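PDB 6MLY: bifunctional GH43-CE protein from Bacteroides eggerthii, which probably hydrolyses xylan-derived substrates as a family 43 glycosidase of the beta-xylosidase type and also carries a carbohydrate esterase domain of the alpha/beta-hydrolase kind. Local coordinates for residues K88-Y91 / G92-S95; R326-P329 / L330-W334; I782-F785 / A786-A789. All coordinates share one frame; numbering follows the deposited sequence.

Contact 1: residues K88-Y91 / G92-S95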
ATOM      1  N   LYS A  88      19.455  13.563  12.097  1.00 86.60           N
ATOM      2  CA  LYS A  88      19.298  14.520  11.011  1.00 87.48           C
ATOM      3  C   LYS A  88      19.113  13.741   9.706  1.00 85.92           C
ATOM      4  O   LYS A  88      19.589  12.614   9.579  1.00 85.76           O
ATOM      5  CB  LYS A  88      20.520  15.435  10.896  1.00 89.91           C
ATOM      6  CG  LYS A  88      20.749  16.379  12.069  1.00 93.09           C
ATOM      7  CD  LYS A  88      22.128  17.007  12.068  1.00 95.24           C
ATOM      8  CE  LYS A  88      22.370  17.932  13.242  1.00 97.92           C
ATOM      9  NZ  LYS A  88      23.780  18.386  13.293  1.00 99.04           N
ATOM     10  N   ASN A  89      18.435  14.370   8.741  1.00 84.22           N
ATOM     11  CA  ASN A  89      18.145  13.764   7.449  1.00 80.24           C
ATOM     12  C   ASN A  89      18.205  14.850   6.372  1.00 79.49           C
ATOM     13  O   ASN A  89      18.472  16.011   6.672  1.00 81.95           O
ATOM     14  CB  ASN A  89      16.785  13.059   7.459  1.00 79.30           C
ATOM     15  CG  ASN A  89      15.681  13.935   8.012  1.00 79.90           C
ATOM     16  OD1 ASN A  89      15.490  14.004   9.225  1.00 80.27           O
ATOM     17  ND2 ASN A  89      14.958  14.609   7.131  1.00 78.93           N
ATOM     18  N   THR A  90      17.973  14.443   5.123  1.00 76.35           N
ATOM     19  CA  THR A  90      17.779  15.362   4.015  1.00 76.34           C
ATOM     20  C   THR A  90      16.765  14.739   3.047  1.00 75.70           C
ATOM     21  O   THR A  90      16.862  14.904   1.831  1.00 75.81           O
ATOM     22  CB  THR A  90      19.129  15.763   3.395  1.00 75.83           C
ATOM     23  OG1 THR A  90      18.943  16.948   2.618  1.00 75.31           O
ATOM     24  CG2 THR A  90      19.751  14.681   2.536  1.00 74.18           C
ATOM     25  N   TYR A  91      15.770  14.044   3.607  1.00 75.87           N
ATOM     26  CA  TYR A  91      14.664  13.509   2.830  1.00 76.47           C
ATOM     27  C   TYR A  91      14.028  14.652   2.030  1.00 77.30           C
ATOM     28  O   TYR A  91      13.873  15.764   2.541  1.00 77.86           O
ATOM     29  CB  TYR A  91      13.613  12.852   3.732  1.00 77.09           C
ATOM     30  CG  TYR A  91      13.986  11.514   4.322  1.00 77.43           C
ATOM     31  CD1 TYR A  91      13.959  10.356   3.559  1.00 77.20           C
ATOM     32  CD2 TYR A  91      14.319  11.392   5.663  1.00 78.59           C
ATOM     33  CE1 TYR A  91      14.276   9.121   4.106  1.00 77.69           C
ATOM     34  CE2 TYR A  91      14.634  10.166   6.226  1.00 78.61           C
ATOM     35  CZ  TYR A  91      14.612   9.023   5.446  1.00 77.90           C
ATOM     36  OH  TYR A  91      14.924   7.814   5.996  1.00 75.76           O
ATOM     37  N   GLY A  92      13.692  14.374   0.766  1.00 77.11           N
ATOM     38  CA  GLY A  92      13.055  15.341  -0.117  1.00 77.70           C
ATOM     39  C   GLY A  92      14.052  16.246  -0.824  1.00 77.93           C
ATOM     40  O   GLY A  92      13.736  16.788  -1.878  1.00 78.36           O
ATOM     41  N   ARG A  93      15.247  16.410  -0.244  1.00 77.50           N
ATOM     42  CA  ARG A  93      16.249  17.350  -0.741  1.00 77.85           C
ATOM     43  C   ARG A  93      17.285  16.574  -1.575  1.00 74.61           C
ATOM     44  O   ARG A  93      16.920  15.938  -2.556  1.00 74.06           O
ATOM     45  CB  ARG A  93      16.811  18.142   0.444  1.00 80.17           C
ATOM     46  CG  ARG A  93      15.817  19.109   1.072  1.00 82.40           C
ATOM     47  CD  ARG A  93      16.265  19.545   2.454  1.00 84.35           C
ATOM     48  NE  ARG A  93      15.707  20.828   2.863  1.00 87.07           N
ATOM     49  CZ  ARG A  93      15.445  21.175   4.122  1.00 88.74           C
ATOM     50  NH1 ARG A  93      15.492  20.271   5.088  1.00 88.79           N
ATOM     51  NH2 ARG A  93      15.128  22.426   4.409  1.00 90.32           N
ATOM     52  N   GLY A  94      18.569  16.623  -1.201  1.00 73.87           N
ATOM     53  CA  GLY A  94      19.625  15.942  -1.955  1.00 72.48           C
ATOM     54  C   GLY A  94      19.732  16.453  -3.385  1.00 72.36           C
ATOM     55  O   GLY A  94      19.344  17.595  -3.683  1.00 74.11           O
ATOM     56  N   SER A  95      20.244  15.590  -4.270  1.00 70.91           N
ATOM     57  CA  SER A  95      20.469  15.931  -5.666  1.00 70.67           C
ATOM     58  C   SER A  95      19.130  16.063  -6.400  1.00 71.13           C
ATOM     59  O   SER A  95      18.382  15.110  -6.502  1.00 71.27           O
ATOM     60  CB  SER A  95      21.372  14.932  -6.342  1.00 69.16           C
ATOM     61  OG  SER A  95      20.761  13.660  -6.443  1.00 68.57           O
TER

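Contact 2: residues R326-P329 / L330-W334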
ATOM      1  N   ARG A 326      29.281  -6.358 -10.828  1.00 67.74           N
ATOM      2  CA  ARG A 326      28.748  -5.325  -9.950  1.00 68.14           C
ATOM      3  C   ARG A 326      28.197  -5.993  -8.681  1.00 67.54           C
ATOM      4  O   ARG A 326      27.378  -6.919  -8.763  1.00 67.32           O
ATOM      5  CB  ARG A 326      27.654  -4.517 -10.658  1.00 69.23           C
ATOM      6  CG  ARG A 326      28.127  -3.196 -11.246  1.00 70.62           C
ATOM      7  CD  ARG A 326      27.036  -2.145 -11.205  1.00 73.25           C
ATOM      8  NE  ARG A 326      26.654  -1.793  -9.836  1.00 75.23           N
ATOM      9  CZ  ARG A 326      27.119  -0.743  -9.157  1.00 76.48           C
ATOM     10  NH1 ARG A 326      28.010   0.064  -9.708  1.00 78.00           N
ATOM     11  NH2 ARG A 326      26.687  -0.500  -7.931  1.00 76.16           N
ATOM     12  N   ALA A 327      28.654  -5.525  -7.512  1.00 66.53           N
ATOM     13  CA  ALA A 327      28.202  -6.050  -6.224  1.00 66.43           C
ATOM     14  C   ALA A 327      26.691  -5.831  -6.062  1.00 65.63           C
ATOM     15  O   ALA A 327      25.996  -6.718  -5.586  1.00 66.06           O
ATOM     16  CB  ALA A 327      28.974  -5.411  -5.096  1.00 66.68           C
ATOM     17  N   LEU A 328      26.200  -4.652  -6.468  1.00 64.69           N
ATOM     18  CA  LEU A 328      24.783  -4.303  -6.397  1.00 63.96           C
ATOM     19  C   LEU A 328      24.314  -3.772  -7.749  1.00 63.58           C
ATOM     20  O   LEU A 328      24.698  -2.675  -8.153  1.00 62.69           O
ATOM     21  CB  LEU A 328      24.567  -3.260  -5.294  1.00 64.41           C
ATOM     22  CG  LEU A 328      24.672  -3.784  -3.861  1.00 65.28           C
ATOM     23  CD1 LEU A 328      24.896  -2.644  -2.879  1.00 65.58           C
ATOM     24  CD2 LEU A 328      23.436  -4.588  -3.468  1.00 65.37           C
ATOM     25  N   PRO A 329      23.459  -4.524  -8.482  1.00 63.55           N
ATOM     26  CA  PRO A 329      22.841  -4.022  -9.710  1.00 63.52           C
ATOM     27  C   PRO A 329      22.384  -2.561  -9.590  1.00 62.86           C
ATOM     28  O   PRO A 329      22.005  -2.106  -8.510  1.00 63.28           O
ATOM     29  CB  PRO A 329      21.637  -4.963  -9.882  1.00 63.62           C
ATOM     30  CG  PRO A 329      22.103  -6.281  -9.302  1.00 63.91           C
ATOM     31  CD  PRO A 329      23.041  -5.903  -8.170  1.00 63.98           C
ATOM     32  N   LEU A 330      22.395  -1.843 -10.711  1.00 62.88           N
ATOM     33  CA  LEU A 330      22.134  -0.403 -10.704  1.00 62.53           C
ATOM     34  C   LEU A 330      20.727  -0.123 -10.152  1.00 62.66           C
ATOM     35  O   LEU A 330      20.486   0.942  -9.577  1.00 62.61           O
ATOM     36  CB  LEU A 330      22.307   0.143 -12.126  1.00 62.55           C
ATOM     37  CG  LEU A 330      23.726   0.049 -12.685  1.00 62.40           C
ATOM     38  CD1 LEU A 330      23.708   0.058 -14.203  1.00 62.67           C
ATOM     39  CD2 LEU A 330      24.602   1.172 -12.145  1.00 62.31           C
ATOM     40  N   VAL A 331      19.819  -1.094 -10.317  1.00 62.70           N
ATOM     41  CA  VAL A 331      18.424  -0.984  -9.848  1.00 62.65           C
ATOM     42  C   VAL A 331      18.392  -0.653  -8.348  1.00 62.84           C
ATOM     43  O   VAL A 331      17.399  -0.085  -7.868  1.00 63.86           O
ATOM     44  CB  VAL A 331      17.611  -2.259 -10.146  1.00 62.76           C
ATOM     45  CG1 VAL A 331      17.483  -2.531 -11.637  1.00 62.96           C
ATOM     46  CG2 VAL A 331      18.177  -3.472  -9.426  1.00 62.42           C
ATOM     47  N   TRP A 332      19.467  -1.010  -7.628  1.00 62.60           N
ATOM     48  CA  TRP A 332      19.600  -0.777  -6.189  1.00 62.60           C
ATOM     49  C   TRP A 332      20.120   0.637  -5.911  1.00 62.65           C
ATOM     50  O   TRP A 332      21.063   1.102  -6.564  1.00 63.04           O
ATOM     51  CB  TRP A 332      20.527  -1.817  -5.552  1.00 62.80           C
ATOM     52  CG  TRP A 332      19.970  -3.209  -5.489  1.00 62.81           C
ATOM     53  CD1 TRP A 332      20.431  -4.303  -6.158  1.00 63.02           C
ATOM     54  CD2 TRP A 332      18.868  -3.665  -4.689  1.00 62.85           C
ATOM     55  NE1 TRP A 332      19.693  -5.407  -5.834  1.00 63.04           N
ATOM     56  CE2 TRP A 332      18.727  -5.047  -4.935  1.00 62.97           C
ATOM     57  CE3 TRP A 332      17.984  -3.048  -3.797  1.00 63.08           C
ATOM     58  CZ2 TRP A 332      17.741  -5.817  -4.318  1.00 63.00           C
ATOM     59  CZ3 TRP A 332      17.010  -3.810  -3.182  1.00 63.06           C
ATOM     60  CH2 TRP A 332      16.891  -5.174  -3.446  1.00 62.79           C
ATOM     61  N   GLN A 333      19.490   1.297  -4.928  1.00 62.90           N
ATOM     62  CA  GLN A 333      19.970   2.542  -4.319  1.00 62.99           C
ATOM     63  C   GLN A 333      19.639   2.494  -2.818  1.00 63.22           C
ATOM     64  O   GLN A 333      18.522   2.144  -2.441  1.00 63.45           O
ATOM     65  CB  GLN A 333      19.332   3.785  -4.961  1.00 63.47           C
ATOM     66  CG  GLN A 333      19.171   3.733  -6.480  1.00 63.20           C
ATOM     67  CD  GLN A 333      18.615   5.018  -7.053  1.00 63.94           C
ATOM     68  OE1 GLN A 333      18.604   6.053  -6.394  1.00 64.84           O
ATOM     69  NE2 GLN A 333      18.152   4.971  -8.295  1.00 63.97           N
ATOM     70  N   TRP A 334      20.611   2.864  -1.974  1.00 63.59           N
ATOM     71  CA  TRP A 334      20.427   2.962  -0.525  1.00 64.56           C
ATOM     72  C   TRP A 334      19.625   4.222  -0.179  1.00 65.17           C
ATOM     73  O   TRP A 334      19.539   5.154  -0.966  1.00 65.03           O
ATOM     74  CB  TRP A 334      21.774   2.984   0.205  1.00 64.93           C
ATOM     75  CG  TRP A 334      22.684   1.838  -0.110  1.00 65.34           C
ATOM     76  CD1 TRP A 334      23.641   1.792  -1.081  1.00 65.32           C
ATOM     77  CD2 TRP A 334      22.755   0.577   0.578  1.00 65.30           C
ATOM     78  NE1 TRP A 334      24.290   0.587  -1.054  1.00 65.13           N
ATOM     79  CE2 TRP A 334      23.770  -0.178  -0.048  1.00 65.36           C
ATOM     80  CE3 TRP A 334      22.065   0.013   1.654  1.00 65.60           C
ATOM     81  CZ2 TRP A 334      24.103  -1.464   0.366  1.00 65.48           C
ATOM     82  CZ3 TRP A 334      22.396  -1.258   2.063  1.00 65.80           C
ATOM     83  CH2 TRP A 334      23.402  -1.986   1.426  1.00 65.77           C
TER

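Contact 3: residues I782-F785 / A786-A789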
ATOM      1  N   ILE A 782     -16.501 -24.034  10.658  1.00 75.67           N
ATOM      2  CA  ILE A 782     -16.036 -24.315   9.302  1.00 75.47           C
ATOM      3  C   ILE A 782     -16.872 -25.465   8.716  1.00 75.01           C
ATOM      4  O   ILE A 782     -17.423 -25.339   7.621  1.00 75.39           O
ATOM      5  CB  ILE A 782     -14.525 -24.635   9.300  1.00 75.96           C
ATOM      6  CG1 ILE A 782     -13.689 -23.521   9.941  1.00 75.89           C
ATOM      7  CG2 ILE A 782     -14.036 -24.952   7.894  1.00 76.48           C
ATOM      8  CD1 ILE A 782     -13.966 -22.138   9.398  1.00 75.62           C
ATOM      9  N   ASP A 783     -16.972 -26.571   9.463  1.00 74.01           N
ATOM     10  CA  ASP A 783     -17.625 -27.799   9.001  1.00 73.59           C
ATOM     11  C   ASP A 783     -19.109 -27.545   8.700  1.00 72.26           C
ATOM     12  O   ASP A 783     -19.669 -28.166   7.791  1.00 71.06           O
ATOM     13  CB  ASP A 783     -17.462 -28.924  10.024  1.00 74.73           C
ATOM     14  CG  ASP A 783     -16.065 -29.517  10.060  1.00 75.64           C
ATOM     15  OD1 ASP A 783     -15.223 -29.082   9.256  1.00 75.53           O
ATOM     16  OD2 ASP A 783     -15.833 -30.416  10.891  1.00 77.61           O
ATOM     17  N   PHE A 784     -19.728 -26.642   9.472  1.00 71.10           N
ATOM     18  CA  PHE A 784     -21.138 -26.269   9.306  1.00 70.24           C
ATOM     19  C   PHE A 784     -21.312 -25.449   8.018  1.00 70.35           C
ATOM     20  O   PHE A 784     -22.133 -25.797   7.165  1.00 70.53           O
ATOM     21  CB  PHE A 784     -21.647 -25.532  10.549  1.00 69.44           C
ATOM     22  CG  PHE A 784     -22.978 -24.844  10.374  1.00 68.60           C
ATOM     23  CD1 PHE A 784     -24.082 -25.539   9.905  1.00 69.02           C
ATOM     24  CD2 PHE A 784     -23.130 -23.502  10.683  1.00 67.93           C
ATOM     25  CE1 PHE A 784     -25.301 -24.901   9.733  1.00 68.95           C
ATOM     26  CE2 PHE A 784     -24.348 -22.867  10.516  1.00 67.86           C
ATOM     27  CZ  PHE A 784     -25.431 -23.567  10.040  1.00 68.25           C
ATOM     28  N   PHE A 785     -20.528 -24.372   7.875  1.00 69.90           N
ATOM     29  CA  PHE A 785     -20.591 -23.520   6.677  1.00 69.82           C
ATOM     30  C   PHE A 785     -20.323 -24.367   5.421  1.00 70.54           C
ATOM     31  O   PHE A 785     -20.971 -24.161   4.389  1.00 70.94           O
ATOM     32  CB  PHE A 785     -19.640 -22.325   6.800  1.00 69.44           C
ATOM     33  CG  PHE A 785     -20.128 -21.207   7.691  1.00 69.58           C
ATOM     34  CD1 PHE A 785     -21.416 -20.701   7.570  1.00 69.94           C
ATOM     35  CD2 PHE A 785     -19.291 -20.637   8.640  1.00 69.59           C
ATOM     36  CE1 PHE A 785     -21.857 -19.669   8.386  1.00 69.74           C
ATOM     37  CE2 PHE A 785     -19.733 -19.603   9.454  1.00 69.21           C
ATOM     38  CZ  PHE A 785     -21.013 -19.117   9.323  1.00 69.33           C
ATOM     39  N   ALA A 786     -19.398 -25.331   5.535  1.00 70.50           N
ATOM     40  CA  ALA A 786     -19.024 -26.259   4.453  1.00 71.76           C
ATOM     41  C   ALA A 786     -20.187 -27.192   4.073  1.00 72.95           C
ATOM     42  O   ALA A 786     -20.374 -27.484   2.894  1.00 73.75           O
ATOM     43  CB  ALA A 786     -17.810 -27.055   4.867  1.00 71.81           C
ATOM     44  N   ARG A 787     -20.943 -27.678   5.067  1.00 73.00           N
ATOM     45  CA  ARG A 787     -22.055 -28.620   4.833  1.00 73.97           C
ATOM     46  C   ARG A 787     -23.202 -27.919   4.093  1.00 73.58           C
ATOM     47  O   ARG A 787     -23.815 -28.497   3.190  1.00 73.05           O
ATOM     48  CB  ARG A 787     -22.577 -29.208   6.150  1.00 74.76           C
ATOM     49  CG  ARG A 787     -21.837 -30.448   6.631  1.00 76.16           C
ATOM     50  CD  ARG A 787     -22.547 -31.085   7.809  1.00 76.92           C
ATOM     51  NE  ARG A 787     -22.721 -30.167   8.930  1.00 77.69           N
ATOM     52  CZ  ARG A 787     -21.913 -30.093   9.987  1.00 78.51           C
ATOM     53  NH1 ARG A 787     -20.820 -30.835  10.049  1.00 79.72           N
ATOM     54  NH2 ARG A 787     -22.206 -29.276  10.985  1.00 79.09           N
ATOM     55  N   GLU A 788     -23.482 -26.675   4.497  1.00 72.78           N
ATOM     56  CA  GLU A 788     -24.577 -25.873   3.948  1.00 73.20           C
ATOM     57  C   GLU A 788     -24.190 -25.319   2.565  1.00 73.31           C
ATOM     58  O   GLU A 788     -25.057 -24.878   1.817  1.00 73.95           O
ATOM     59  CB  GLU A 788     -24.933 -24.731   4.910  1.00 71.91           C
ATOM     60  CG  GLU A 788     -25.292 -25.172   6.323  1.00 71.42           C
ATOM     61  CD  GLU A 788     -26.685 -25.747   6.519  1.00 71.65           C
ATOM     62  OE1 GLU A 788     -27.644 -25.197   5.940  1.00 71.26           O
ATOM     63  OE2 GLU A 788     -26.811 -26.739   7.259  1.00 71.39           O
ATOM     64  N   ALA A 789     -22.891 -25.337   2.233  1.00 73.90           N
ATOM     65  CA  ALA A 789     -22.376 -24.768   0.986  1.00 74.13           C
ATOM     66  C   ALA A 789     -22.023 -25.872  -0.023  1.00 76.07           C
ATOM     67  O   ALA A 789     -22.455 -25.812  -1.177  1.00 77.26           O
ATOM     68  CB  ALA A 789     -21.180 -23.900   1.288  1.00 73.77           C
TER

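Contact 1: residues K88-Y91 / G92-S95
The backbone N of Arg93 donates to the carbonyl O of Thr90 over 3.0 Å, closing a type II beta turn from Thr90 to Arg93. The bond is fairly straight, 151° at the hydrogen. Gly92 takes the third position of the turn with a positive phi of 85°. A side chain there would press on the O of Tyr91, the usual reason for glycine in this turn type. The turn lies in the loop between helix 80-83 and strand 99-103 of the family 43 domain. The CB of Tyr91 leaves the backbone pointing away from Gly92-Ser95. The OH of Tyr91 bonds to Thr364 O and Asn335 ND2, and its ring stacks on His483, so it reaches into the concanavalin-like domain. The Arg93 side chain lies about 12 Å from that of Asp143, a predicted modulator of the catalytic acid. Thr90 holds OG1 opposite its own backbone N (chi1 -162°), beside its carbonyl carbon, where it lies against Arg93 CB; its hydrogen bond goes to Thr115 OG1. From CG to NE the Arg93 chain is extended. Thr90 OG1 makes van der Waals contacts with Arg93 CB at 3.3 Å and Arg93 CD at 3.7 Å.

Contact 2: residues R326-P329 / L330-W334
The CB, CG and CD1 of Trp332 run along Pro329. Its CB lies 3.3 Å from Pro329 O. CG is next, still beside that same oxygen. CD1 then passes to the proline ring, 3.7 Å from Pro329 CD. Beyond it, NE1 hydrogen-bonds Asp317 OD2, and the ring meets Phe508 edge-to-face. The two side chains of Trp332 and Pro329 run side by side and point the same way, and the proline N lies in the indole plane at its edge. Placing CG beside the backbone N (chi1 -70°) brings the indole alongside Pro329. Leu328 CD2 comes over one face of this ring, 4.0 Å from Trp332 CD1. The other branch of Leu328 serves a second tryptophan: CD1 is 3.5 Å from Trp334 CZ2. The Leu328 side chain crosses those of Trp332 and Trp334 at about a right angle. With an alanine at Trp332, Leu328 CD2 and Pro329 CD would probably lose their apolar partner, and Asp317 OD2 the indole N-H.

The backbone between these groups is a type I beta turn from Pro329 to Trp332. It is closed by Trp332 N donating to Pro329 O at 2.9 Å. Just before it, Arg326 grips Leu328 O side-on with two nitrogens, NE at 2.7 Å and NH2 at 3.0 Å. The oxygen lies close to the guanidinium plane, which fixes how the group is turned. Leu330 CD2 sits over one guanidinium face, toward its rim. The turn leads into strand 333-335, which pairs with strand 370-373 on one side and with the short strand 51-52 on the other. This is a tight turn feeding a strand of the antiparallel beta-sandwich of a concanavalin A-like domain.

Contact 3: residues I782-F785 / A786-A789
Ala786 N donates to Ile782 O over 2.9 Å, the regular i to i+4 bond of an alpha helix. Arg787 N repeats it to Asp783 O at 3.0 Å, and Glu788 N to Phe784 O at 3.1 Å. Phe784 O also takes a weak bond from Arg787 N.

The charged ends have salt-bridge partners outside these residues: Lys779 NZ, one turn back on the same helix, for Asp783 OD2, and Glu758 OE2 for Arg787 NH2. Between themselves, Asp783 OD2 and Arg787 NH1 stay 5.1 Å apart, not in contact, so any attraction between them is probably weak. The Arg787 chain bends at chi3 (-57°), which folds its guanidinium back along the helix. One face then lies over Asp783 O and the Phe784 backbone, with NH2 3.6 Å from Phe784 CA.

Phe784 carries CG opposite its backbone N (chi1 167°), which sends the ring along the helix to meet Glu788. There Glu788 CG lies 3.4 Å from Phe784 CE1. A bend at chi2 of Glu788 brings OE2 to the same carbon. Ring and carboxylate are tilted 51° to each other.

The helix belongs to the alpha/beta-hydrolase domain, at the end of the modelled chain. Phe784 packs on strands 671-675 and 727-733, and Phe785 on strands 621-627 and 671-675, so the two rings seat the helix on neighbouring parallel strands of the central sheet. Ile782, Asp783 and Ala786 touch the adjacent helix 563-577.

The three contacts follow one another along the chain, one in each domain of this multidomain enzyme. Contact 1 lies in the family 43 domain, contact 2 in the concanavalin A-like domain and contact 3 in the esterase-like domain. Contacts 1 and 2 are neighbours: their centres are about 20 Å apart and their nearest atoms about 8 Å apart, without touching. Both sit near the seam where strand 51-52 of the first domain joins the sandwich sheet beside strand 333-335. Contact 3 is remote, its centre about 56 Å from that of contact 1 and about 51 Å from that of contact 2. It shares no sheet with them, consistent with a separate esterase module.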